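PDB 4MQD: DNA-entry nuclease inhibitor from Bacillus subtilis subsp. subtilis, which inhibits the DNA-entry nuclease and plays a role in the competence of cells to be transformed. Local coordinates for residues Q55-F61 and L123-Y128; V72-K78 and W114-M120; V79-V85 and G107-C113. All coordinates share one frame; numbering follows the deposited sequence.

Contact 1: residues Q55-F61 and L123-Y128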
loop_
_atom_site.group_PDB
_atom_site.type_symbol
_atom_site.label_atom_id
_atom_site.label_comp_id
_atom_site.label_asym_id
_atom_site.label_seq_id
_atom_site.Cartn_x
_atom_site.Cartn_y
_atom_site.Cartn_z
ATOM N N GLN A 55 -9.770 -7.021 -13.604
ATOM C CA GLN A 55 -9.939 -5.896 -14.523
ATOM C C GLN A 55 -9.921 -6.316 -15.989
ATOM O O GLN A 55 -10.657 -5.761 -16.802
ATOM C CB GLN A 55 -8.856 -4.847 -14.284
ATOM C CG GLN A 55 -9.001 -4.112 -12.965
ATOM C CD GLN A 55 -8.069 -2.924 -12.864
ATOM O OE1 GLN A 55 -6.977 -2.929 -13.435
ATOM N NE2 GLN A 55 -8.495 -1.895 -12.139
ATOM N N ARG A 56 -9.077 -7.286 -16.324
ATOM C CA ARG A 56 -8.952 -7.746 -17.704
ATOM C C ARG A 56 -8.437 -9.179 -17.789
ATOM O O ARG A 56 -7.936 -9.738 -16.809
ATOM C CB ARG A 56 -8.037 -6.807 -18.495
ATOM C CG ARG A 56 -6.663 -6.607 -17.877
ATOM C CD ARG A 56 -5.880 -5.504 -18.572
ATOM N NE ARG A 56 -6.542 -4.204 -18.455
ATOM C CZ ARG A 56 -6.534 -3.433 -17.366
ATOM N NH1 ARG A 56 -5.895 -3.808 -16.257
ATOM N NH2 ARG A 56 -7.177 -2.269 -17.384
ATOM N N ASN A 57 -8.583 -9.763 -18.974
ATOM C CA ASN A 57 -8.094 -11.106 -19.251
ATOM C C ASN A 57 -6.652 -11.029 -19.728
ATOM O O ASN A 57 -6.375 -10.547 -20.827
ATOM C CB ASN A 57 -8.973 -11.783 -20.299
ATOM C CG ASN A 57 -10.414 -11.915 -19.846
ATOM O OD1 ASN A 57 -10.692 -12.070 -18.658
ATOM N ND2 ASN A 57 -11.335 -11.853 -20.793
ATOM N N THR A 58 -5.740 -11.498 -18.884
ATOM C CA THR A 58 -4.313 -11.369 -19.131
ATOM C C THR A 58 -3.549 -12.326 -18.222
ATOM O O THR A 58 -4.137 -12.948 -17.335
ATOM C CB THR A 58 -3.844 -9.917 -18.870
ATOM O OG1 THR A 58 -2.460 -9.780 -19.214
ATOM C CG2 THR A 58 -4.041 -9.524 -17.406
ATOM N N LYS A 59 -2.246 -12.450 -18.454
ATOM C CA LYS A 59 -1.378 -13.200 -17.548
ATOM C C LYS A 59 -1.109 -12.351 -16.310
ATOM O O LYS A 59 -0.296 -11.427 -16.343
ATOM C CB LYS A 59 -0.068 -13.606 -18.233
ATOM C CG LYS A 59 -0.167 -14.920 -18.992
ATOM C CD LYS A 59 1.014 -15.141 -19.928
ATOM C CE LYS A 59 0.835 -14.400 -21.245
ATOM N NZ LYS A 59 1.878 -14.770 -22.242
ATOM N N ALA A 60 -1.814 -12.665 -15.228
ATOM C CA ALA A 60 -1.718 -11.913 -13.981
ATOM C C ALA A 60 -0.914 -12.690 -12.948
ATOM O O ALA A 60 -0.662 -13.885 -13.116
ATOM C CB ALA A 60 -3.108 -11.616 -13.447
ATOM N N PHE A 61 -0.511 -12.002 -11.884
ATOM C CA PHE A 61 0.183 -12.632 -10.766
ATOM C C PHE A 61 -0.708 -12.635 -9.530
ATOM O O PHE A 61 -1.327 -11.622 -9.203
ATOM C CB PHE A 61 1.499 -11.907 -10.465
ATOM C CG PHE A 61 2.585 -12.192 -11.461
ATOM C CD1 PHE A 61 3.348 -13.350 -11.362
ATOM C CD2 PHE A 61 2.844 -11.310 -12.499
ATOM C CE1 PHE A 61 4.350 -13.620 -12.279
ATOM C CE2 PHE A 61 3.847 -11.574 -13.420
ATOM C CZ PHE A 61 4.601 -12.730 -13.309
ATOM N N LEU A 123 5.795 -6.010 -10.461
ATOM C CA LEU A 123 5.868 -7.180 -11.333
ATOM C C LEU A 123 5.488 -6.817 -12.773
ATOM O O LEU A 123 5.636 -7.635 -13.682
ATOM C CB LEU A 123 4.945 -8.283 -10.816
ATOM C CG LEU A 123 5.157 -8.708 -9.361
ATOM C CD1 LEU A 123 4.068 -9.677 -8.936
ATOM C CD2 LEU A 123 6.532 -9.326 -9.163
ATOM N N HIS A 124 4.984 -5.595 -12.964
ATOM C CA HIS A 124 4.688 -5.044 -14.291
ATOM C C HIS A 124 3.660 -5.878 -15.055
ATOM O O HIS A 124 3.722 -6.011 -16.277
ATOM C CB HIS A 124 5.983 -4.871 -15.089
ATOM C CG HIS A 124 7.073 -4.212 -14.305
ATOM N ND1 HIS A 124 7.042 -2.877 -13.966
ATOM C CD2 HIS A 124 8.212 -4.710 -13.767
ATOM C CE1 HIS A 124 8.120 -2.577 -13.264
ATOM N NE2 HIS A 124 8.846 -3.672 -13.129
ATOM N N ALA A 125 2.717 -6.431 -14.300
ATOM C CA ALA A 125 1.577 -7.157 -14.835
ATOM C C ALA A 125 0.483 -7.051 -13.785
ATOM O O ALA A 125 0.775 -6.840 -12.606
ATOM C CB ALA A 125 1.935 -8.611 -15.092
ATOM N N ASP A 126 -0.769 -7.183 -14.205
ATOM C CA ASP A 126 -1.884 -7.093 -13.269
ATOM C C ASP A 126 -1.641 -8.046 -12.108
ATOM O O ASP A 126 -1.403 -9.234 -12.309
ATOM C CB ASP A 126 -3.210 -7.409 -13.960
ATOM C CG ASP A 126 -3.657 -6.303 -14.900
ATOM O OD1 ASP A 126 -2.996 -5.243 -14.956
ATOM O OD2 ASP A 126 -4.678 -6.493 -15.586
ATOM N N THR A 127 -1.670 -7.501 -10.896
ATOM C CA THR A 127 -1.315 -8.249 -9.702
ATOM C C THR A 127 -2.470 -8.224 -8.714
ATOM O O THR A 127 -3.056 -7.169 -8.455
ATOM C CB THR A 127 -0.048 -7.663 -9.050
ATOM O OG1 THR A 127 1.017 -7.649 -10.010
ATOM C CG2 THR A 127 0.375 -8.482 -7.834
ATOM N N TYR A 128 -2.797 -9.394 -8.175
ATOM C CA TYR A 128 -3.873 -9.524 -7.202
ATOM C C TYR A 128 -3.316 -10.062 -5.890
ATOM O O TYR A 128 -2.873 -11.210 -5.815
ATOM C CB TYR A 128 -4.982 -10.411 -7.762
ATOM C CG TYR A 128 -5.644 -9.782 -8.966
ATOM C CD1 TYR A 128 -6.716 -8.909 -8.816
ATOM C CD2 TYR A 128 -5.170 -10.024 -10.253
ATOM C CE1 TYR A 128 -7.313 -8.310 -9.915
ATOM C CE2 TYR A 128 -5.760 -9.430 -11.358
ATOM C CZ TYR A 128 -6.831 -8.576 -11.182
ATOM O OH TYR A 128 -7.420 -7.983 -12.271
HETATM O O HOH W 1 -6.442 -8.358 -14.668
HETATM O O HOH W 2 -1.281 -8.012 -16.803
#

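Contact 2: residues V72-K78 and W114-M120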
loop_
_atom_site.group_PDB
_atom_site.type_symbol
_atom_site.label_atom_id
_atom_site.label_comp_id
_atom_site.label_asym_id
_atom_site.label_seq_id
_atom_site.Cartn_x
_atom_site.Cartn_y
_atom_site.Cartn_z
ATOM N N VAL A 72 -0.550 -2.153 1.697
ATOM C CA VAL A 72 -0.609 -2.134 0.241
ATOM C C VAL A 72 -0.807 -0.684 -0.186
ATOM O O VAL A 72 -1.902 -0.134 -0.068
ATOM C CB VAL A 72 -1.750 -3.028 -0.280
ATOM C CG1 VAL A 72 -1.782 -3.034 -1.804
ATOM C CG2 VAL A 72 -1.591 -4.441 0.266
ATOM N N ASN A 73 0.269 -0.070 -0.671
ATOM C CA ASN A 73 0.286 1.364 -0.945
ATOM C C ASN A 73 -0.297 1.746 -2.305
ATOM O O ASN A 73 -0.587 2.917 -2.544
ATOM C CB ASN A 73 1.714 1.903 -0.818
ATOM C CG ASN A 73 2.221 1.870 0.612
ATOM O OD1 ASN A 73 1.836 2.698 1.434
ATOM N ND2 ASN A 73 3.090 0.913 0.916
ATOM N N SER A 74 -0.469 0.764 -3.189
ATOM C CA SER A 74 -1.004 1.018 -4.526
ATOM C C SER A 74 -2.051 -0.025 -4.920
ATOM O O SER A 74 -1.746 -1.215 -4.999
ATOM C CB SER A 74 0.129 1.027 -5.552
ATOM O OG SER A 74 1.159 1.921 -5.166
ATOM N N TYR A 75 -3.279 0.431 -5.159
ATOM C CA TYR A 75 -4.357 -0.437 -5.643
ATOM C C TYR A 75 -5.534 0.371 -6.184
ATOM O O TYR A 75 -5.689 1.549 -5.861
ATOM C CB TYR A 75 -4.846 -1.374 -4.533
ATOM C CG TYR A 75 -5.397 -0.671 -3.309
ATOM C CD1 TYR A 75 -4.556 -0.277 -2.270
ATOM C CD2 TYR A 75 -6.761 -0.418 -3.181
ATOM C CE1 TYR A 75 -5.055 0.355 -1.145
ATOM C CE2 TYR A 75 -7.270 0.215 -2.059
ATOM C CZ TYR A 75 -6.413 0.599 -1.044
ATOM O OH TYR A 75 -6.910 1.227 0.071
ATOM N N GLU A 76 -6.356 -0.274 -7.008
ATOM C CA GLU A 76 -7.556 0.348 -7.565
ATOM C C GLU A 76 -8.854 -0.264 -7.031
ATOM O O GLU A 76 -9.939 0.239 -7.318
ATOM C CB GLU A 76 -7.523 0.268 -9.090
ATOM C CG GLU A 76 -6.455 1.152 -9.714
ATOM C CD GLU A 76 -6.690 1.423 -11.187
ATOM O OE1 GLU A 76 -7.347 0.600 -11.860
ATOM O OE2 GLU A 76 -6.206 2.465 -11.675
ATOM N N LYS A 77 -8.738 -1.339 -6.253
ATOM C CA LYS A 77 -9.896 -1.994 -5.651
ATOM C C LYS A 77 -9.462 -2.790 -4.426
ATOM O O LYS A 77 -8.447 -3.484 -4.459
ATOM C CB LYS A 77 -10.563 -2.925 -6.666
ATOM C CG LYS A 77 -11.871 -3.560 -6.208
ATOM C CD LYS A 77 -12.953 -2.521 -5.962
ATOM C CE LYS A 77 -14.347 -3.118 -6.072
ATOM N NZ LYS A 77 -15.400 -2.072 -5.945
ATOM N N LYS A 78 -10.234 -2.671 -3.350
ATOM C CA LYS A 78 -10.028 -3.462 -2.142
ATOM C C LYS A 78 -11.345 -4.129 -1.775
ATOM O O LYS A 78 -12.364 -3.458 -1.618
ATOM C CB LYS A 78 -9.550 -2.579 -0.989
ATOM C CG LYS A 78 -9.287 -3.337 0.303
ATOM C CD LYS A 78 -8.805 -2.410 1.407
ATOM C CE LYS A 78 -8.588 -3.170 2.705
ATOM N NZ LYS A 78 -8.066 -2.292 3.789
ATOM N N TRP A 114 -6.648 -7.146 -3.009
ATOM C CA TRP A 114 -6.282 -5.859 -3.591
ATOM C C TRP A 114 -6.006 -6.036 -5.076
ATOM O O TRP A 114 -5.238 -6.922 -5.462
ATOM C CB TRP A 114 -5.026 -5.287 -2.932
ATOM C CG TRP A 114 -5.192 -4.812 -1.524
ATOM C CD1 TRP A 114 -5.526 -3.553 -1.115
ATOM C CD2 TRP A 114 -4.987 -5.578 -0.336
ATOM N NE1 TRP A 114 -5.558 -3.493 0.257
ATOM C CE2 TRP A 114 -5.228 -4.722 0.761
ATOM C CE3 TRP A 114 -4.627 -6.907 -0.091
ATOM C CZ2 TRP A 114 -5.123 -5.154 2.085
ATOM C CZ3 TRP A 114 -4.522 -7.336 1.224
ATOM C CH2 TRP A 114 -4.771 -6.463 2.295
ATOM N N THR A 115 -6.621 -5.191 -5.901
ATOM C CA THR A 115 -6.342 -5.162 -7.334
ATOM C C THR A 115 -5.238 -4.147 -7.617
ATOM O O THR A 115 -5.426 -2.947 -7.408
ATOM C CB THR A 115 -7.597 -4.791 -8.147
ATOM O OG1 THR A 115 -8.619 -5.769 -7.920
ATOM C CG2 THR A 115 -7.283 -4.729 -9.638
ATOM N N VAL A 116 -4.093 -4.640 -8.086
ATOM C CA VAL A 116 -2.938 -3.801 -8.414
ATOM C C VAL A 116 -2.632 -3.932 -9.908
ATOM O O VAL A 116 -1.963 -4.882 -10.324
ATOM C CB VAL A 116 -1.695 -4.211 -7.593
ATOM C CG1 VAL A 116 -0.548 -3.235 -7.828
ATOM C CG2 VAL A 116 -2.040 -4.296 -6.111
ATOM N N PRO A 117 -3.123 -2.983 -10.729
ATOM C CA PRO A 117 -2.876 -3.058 -12.174
ATOM C C PRO A 117 -1.391 -3.003 -12.530
ATOM O O PRO A 117 -0.590 -2.483 -11.752
ATOM C CB PRO A 117 -3.604 -1.828 -12.734
ATOM C CG PRO A 117 -4.527 -1.376 -11.659
ATOM C CD PRO A 117 -3.921 -1.802 -10.361
ATOM N N ALA A 118 -1.045 -3.534 -13.702
ATOM C CA ALA A 118 0.346 -3.608 -14.169
ATOM C C ALA A 118 1.109 -2.302 -13.969
ATOM O O ALA A 118 2.257 -2.302 -13.521
ATOM C CB ALA A 118 0.379 -4.004 -15.639
ATOM N N GLU A 119 0.446 -1.197 -14.297
ATOM C CA GLU A 119 1.007 0.149 -14.182
ATOM C C GLU A 119 1.460 0.516 -12.759
ATOM O O GLU A 119 2.356 1.345 -12.592
ATOM C CB GLU A 119 -0.038 1.154 -14.671
ATOM C CG GLU A 119 0.462 2.576 -14.839
ATOM C CD GLU A 119 -0.539 3.456 -15.562
ATOM O OE1 GLU A 119 -1.735 3.095 -15.628
ATOM O OE2 GLU A 119 -0.128 4.518 -16.066
HETATM N N MSE A 120 0.836 -0.094 -11.750
HETATM C CA MSE A 120 1.190 0.132 -10.340
HETATM C C MSE A 120 2.010 -0.976 -9.731
HETATM O O MSE A 120 2.553 -0.810 -8.640
HETATM C CB MSE A 120 -0.081 0.210 -9.501
HETATM C CG MSE A 120 -0.836 1.509 -9.706
HETATM SE SE MSE A 120 -2.506 1.390 -8.672
HETATM C CE MSE A 120 -3.182 3.202 -9.047
HETATM O O HOH W 3 3.215 1.425 -6.914
HETATM O O HOH W 4 -9.896 -6.424 -5.677
#

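Contact 3: residues V79-V85 and G107-C113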
loop_
_atom_site.group_PDB
_atom_site.type_symbol
_atom_site.label_atom_id
_atom_site.label_comp_id
_atom_site.label_asym_id
_atom_site.label_seq_id
_atom_site.Cartn_x
_atom_site.Cartn_y
_atom_site.Cartn_z
ATOM N N VAL A 79 -11.318 -5.451 -1.646
ATOM C CA VAL A 79 -12.498 -6.220 -1.280
ATOM C C VAL A 79 -12.144 -7.122 -0.108
ATOM O O VAL A 79 -11.187 -7.886 -0.191
ATOM C CB VAL A 79 -12.987 -7.086 -2.457
ATOM C CG1 VAL A 79 -14.367 -7.650 -2.161
ATOM C CG2 VAL A 79 -13.007 -6.273 -3.745
ATOM N N THR A 80 -12.911 -7.026 0.975
ATOM C CA THR A 80 -12.715 -7.867 2.155
ATOM C C THR A 80 -13.966 -8.706 2.408
ATOM O O THR A 80 -15.058 -8.165 2.570
ATOM C CB THR A 80 -12.391 -7.021 3.402
ATOM O OG1 THR A 80 -11.191 -6.272 3.168
ATOM C CG2 THR A 80 -12.198 -7.909 4.631
ATOM N N VAL A 81 -13.790 -10.025 2.451
ATOM C CA VAL A 81 -14.904 -10.970 2.535
ATOM C C VAL A 81 -14.624 -12.049 3.585
ATOM O O VAL A 81 -13.500 -12.551 3.669
ATOM C CB VAL A 81 -15.141 -11.654 1.170
ATOM C CG1 VAL A 81 -16.315 -12.624 1.237
ATOM C CG2 VAL A 81 -15.367 -10.610 0.084
ATOM N N PRO A 82 -15.638 -12.402 4.397
ATOM C CA PRO A 82 -15.503 -13.567 5.275
ATOM C C PRO A 82 -15.316 -14.859 4.484
ATOM O O PRO A 82 -15.960 -15.047 3.452
ATOM C CB PRO A 82 -16.833 -13.595 6.033
ATOM C CG PRO A 82 -17.310 -12.186 6.013
ATOM C CD PRO A 82 -16.858 -11.629 4.697
ATOM N N PHE A 83 -14.443 -15.737 4.966
ATOM C CA PHE A 83 -14.136 -16.975 4.257
ATOM C C PHE A 83 -13.771 -18.092 5.225
ATOM O O PHE A 83 -12.852 -17.951 6.031
ATOM C CB PHE A 83 -12.991 -16.741 3.271
ATOM C CG PHE A 83 -12.678 -17.932 2.410
ATOM C CD1 PHE A 83 -13.626 -18.437 1.530
ATOM C CD2 PHE A 83 -11.433 -18.541 2.471
ATOM C CE1 PHE A 83 -13.341 -19.531 0.732
ATOM C CE2 PHE A 83 -11.142 -19.635 1.675
ATOM C CZ PHE A 83 -12.097 -20.132 0.804
ATOM N N HIS A 84 -14.501 -19.200 5.135
ATOM C CA HIS A 84 -14.274 -20.352 5.994
ATOM C C HIS A 84 -13.567 -21.444 5.207
ATOM O O HIS A 84 -13.980 -21.787 4.100
ATOM C CB HIS A 84 -15.600 -20.880 6.544
ATOM C CG HIS A 84 -15.457 -22.108 7.387
ATOM N ND1 HIS A 84 -15.022 -22.068 8.693
ATOM C CD2 HIS A 84 -15.688 -23.413 7.107
ATOM C CE1 HIS A 84 -14.992 -23.294 9.184
ATOM N NE2 HIS A 84 -15.392 -24.129 8.243
ATOM N N VAL A 85 -12.498 -21.979 5.787
ATOM C CA VAL A 85 -11.756 -23.079 5.187
ATOM C C VAL A 85 -12.212 -24.378 5.847
ATOM O O VAL A 85 -11.982 -24.588 7.038
ATOM C CB VAL A 85 -10.236 -22.889 5.368
ATOM C CG1 VAL A 85 -9.467 -24.061 4.775
ATOM C CG2 VAL A 85 -9.789 -21.579 4.733
ATOM N N GLY A 107 -10.421 -23.103 9.388
ATOM C CA GLY A 107 -10.869 -21.998 10.232
ATOM C C GLY A 107 -11.465 -20.844 9.454
ATOM O O GLY A 107 -11.588 -20.896 8.229
ATOM N N ASP A 108 -11.832 -19.796 10.186
ATOM C CA ASP A 108 -12.441 -18.604 9.608
ATOM C C ASP A 108 -11.382 -17.544 9.338
ATOM O O ASP A 108 -10.396 -17.433 10.072
ATOM C CB ASP A 108 -13.505 -18.042 10.554
ATOM C CG ASP A 108 -14.610 -19.038 10.845
ATOM O OD1 ASP A 108 -15.078 -19.708 9.900
ATOM O OD2 ASP A 108 -15.015 -19.148 12.020
ATOM N N TYR A 109 -11.591 -16.775 8.274
ATOM C CA TYR A 109 -10.664 -15.723 7.882
ATOM C C TYR A 109 -11.410 -14.499 7.372
ATOM O O TYR A 109 -12.570 -14.590 6.973
ATOM C CB TYR A 109 -9.734 -16.215 6.768
ATOM C CG TYR A 109 -8.866 -17.400 7.129
ATOM C CD1 TYR A 109 -9.352 -18.701 7.024
ATOM C CD2 TYR A 109 -7.554 -17.222 7.551
ATOM C CE1 TYR A 109 -8.558 -19.790 7.345
ATOM C CE2 TYR A 109 -6.753 -18.306 7.873
ATOM C CZ TYR A 109 -7.259 -19.587 7.767
ATOM O OH TYR A 109 -6.466 -20.668 8.083
ATOM N N GLN A 110 -10.733 -13.355 7.404
ATOM C CA GLN A 110 -11.150 -12.182 6.644
ATOM C C GLN A 110 -10.252 -12.104 5.418
ATOM O O GLN A 110 -9.095 -11.676 5.506
ATOM C CB GLN A 110 -11.041 -10.903 7.477
ATOM C CG GLN A 110 -12.156 -10.731 8.500
ATOM C CD GLN A 110 -13.528 -10.548 7.868
ATOM O OE1 GLN A 110 -13.651 -10.188 6.695
ATOM N NE2 GLN A 110 -14.570 -10.795 8.652
ATOM N N LEU A 111 -10.788 -12.548 4.285
ATOM C CA LEU A 111 -10.038 -12.611 3.040
ATOM C C LEU A 111 -10.137 -11.280 2.306
ATOM O O LEU A 111 -11.230 -10.863 1.914
ATOM C CB LEU A 111 -10.580 -13.739 2.159
ATOM C CG LEU A 111 -9.714 -14.154 0.967
ATOM C CD1 LEU A 111 -8.441 -14.843 1.440
ATOM C CD2 LEU A 111 -10.497 -15.063 0.032
ATOM N N THR A 112 -8.996 -10.618 2.129
ATOM C CA THR A 112 -8.937 -9.341 1.428
ATOM C C THR A 112 -8.212 -9.497 0.095
ATOM O O THR A 112 -7.178 -10.160 0.024
ATOM C CB THR A 112 -8.229 -8.269 2.276
ATOM O OG1 THR A 112 -8.943 -8.085 3.504
ATOM C CG2 THR A 112 -8.161 -6.937 1.533
ATOM N N CYS A 113 -8.764 -8.890 -0.954
ATOM C CA CYS A 113 -8.156 -8.907 -2.282
ATOM C C CYS A 113 -7.914 -7.484 -2.781
ATOM O O CYS A 113 -8.860 -6.709 -2.947
ATOM C CB CYS A 113 -9.049 -9.654 -3.275
ATOM S SG CYS A 113 -8.379 -9.748 -4.956
#

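Contact 1: residues Q55-F61 and L123-Y128
Y128 reaches from the strand beginning at T127 to the loop holding Q55 and R56, and its atoms trace the contact. Its CB lies beside the carbonyl O of F61. CG sits beside the backbone N, anti to the carbonyl carbon (chi1 -65°), and from there the ring runs along the methyl of A60, whose CB meets the ring edge 4.0 Å from Y128 CE2; so small a residue lets the ring pass. At the tip, Y128 OH accepts the backbone N-H of Q55 at 2.9 Å and also donates to a water. That water takes the N-H of R56 at a long 3.3 Å and gives a proton to D126 OD2, 2.7 Å away.

The same carboxylate oxygen forms a salt bridge: R56 NH1 donates to D126 OD2 at 3.0 Å; the oxygen lies near the guanidinium plane and is met on its syn side, somewhat out of the carboxylate plane, and the two planes are turned 58° apart. A bend at chi3 brings the arginine chain here, where NH1 also donates to Q55 OE1; Q55 NE2 in turn bonds to E76 OE1. The other oxygen, D126 OD1, takes the N-H of A118, so both ends of the aspartate are used, consistent with a charged carboxylate in a buried place.

Next along the strand, the F61 ring has the methyl of A125 at its edge, while L123 CD1 touches F61 CB at 3.7 Å and comes to the ring from an oblique direction. The backbones zip together: F61 N donates to D126 O, and Y128 N to F61 O, 2.9 Å away and almost straight at 171°. One strand residue thus bonds to the two neighbours of its partner T127, the pattern of parallel pairing at the start of two strands in a mixed beta-sheet.

Contact 2: residues V72-K78 and W114-M120
The backbones of 72-78 and 114-120 run antiparallel where K78 pairs with W114 as a non-hydrogen-bonded pair, with hydrogen bonds from E76 N to T115 O and from T115 N to K77 O, each 2.9 Å.

W114 carries much of the packing. V72 CG2 lies over its six-membered ring, 3.7 Å from the centroid and 16° off the normal, a CH-pi contact that suits a branched valine. The edge of the W114 five-membered ring meets the Y75 face, edge-to-face with planes at 69°, CD1 lying over it toward the rim. Y75 CG stands between backbone N and carbonyl carbon (chi1 60°), which turns the ring so that one face meets the indole edge. The extended K78 lies alongside, its CD 3.6 Å from W114 NE1, lending lysine methylenes to an aromatic neighbour.

Selenomethionine M120 brings SE to 3.7 Å from Y75 N and its CE against E76 CG, while P117 CG meets E76 OE1, which Q55 NE2 hydrogen-bonds. A water joins S74 OG to M120 O.

Strand 127-134 flanks strand 107-116, with I129 touching both V72 and W114; beyond 72-78, Y17 and W34 of the second subunit meet the Y75 ring and S74 respectively.

Contact 3: residues V79-V85 and G107-C113
H84 and D108 form a non-hydrogen-bonded pair between strands 77-85 and 107-116. H84 ND1 donates to D108 OD1 at 2.7 Å, with the oxygen near the imidazole plane, although ring and carboxylate are turned 48° apart and the donor meets the syn side well out of the carboxylate plane. The aspartate probably favours a protonated imidazole. On the same face T80 and T112 cross obliquely, T80 OG1 and T112 OG1 being hydrogen-bonded at 2.9 Å. Q110, bent at chi2, brings OE1 to 3.4 Å from T80 CG2 while its chain lies alongside P82. Polar side chains suit this more exposed face.

The other face is apolar. V85 CG2 approaches the Y109 ring obliquely, 3.4 Å from Y109 CE1, and F83 CB rests 4.0 Å from L111 CB. The edge of the Y109 ring receives F83 O, and Y109 OH bonds to P105 O. G107 occupies backbone angles (phi 138°) at which a side chain would collide with the carbonyl O of the residue before, which calls for glycine.

The strands run antiparallel at 151°, with paired backbone bonds at V79-C113, V81-L111, F83-Y109 and V85-G107. Strand 77-85 is outermost in its sheet within the chain; strand 127-134 flanks 107-116 beyond, and the apolar face packs on strands 49-53 and 19-24 of the second sheet.

All three contacts belong to the mixed five-stranded sheet, ordered 6-14, 59-66, 127-134, 107-116, 77-85. Contacts 2 and 3 share the last two strands, with centres about 19 Å apart, contact 3 continuing where contact 2 leaves off. Contact 1 joins 59-66 to 127-134, its centre about 10 Å from that of contact 2 and about 21 Å from that of contact 3. Along the chain, 55-61 and 123-128 enclose 72-78 and 114-120, which enclose 79-85 and 107-113. The bonds T127 N to V116 O and, probably, Q55 NE2 to E76 OE1 tie contacts 1 and 2 together at one end of the sheet. Four of the five strands are thus linked, later strands pairing back onto earlier ones.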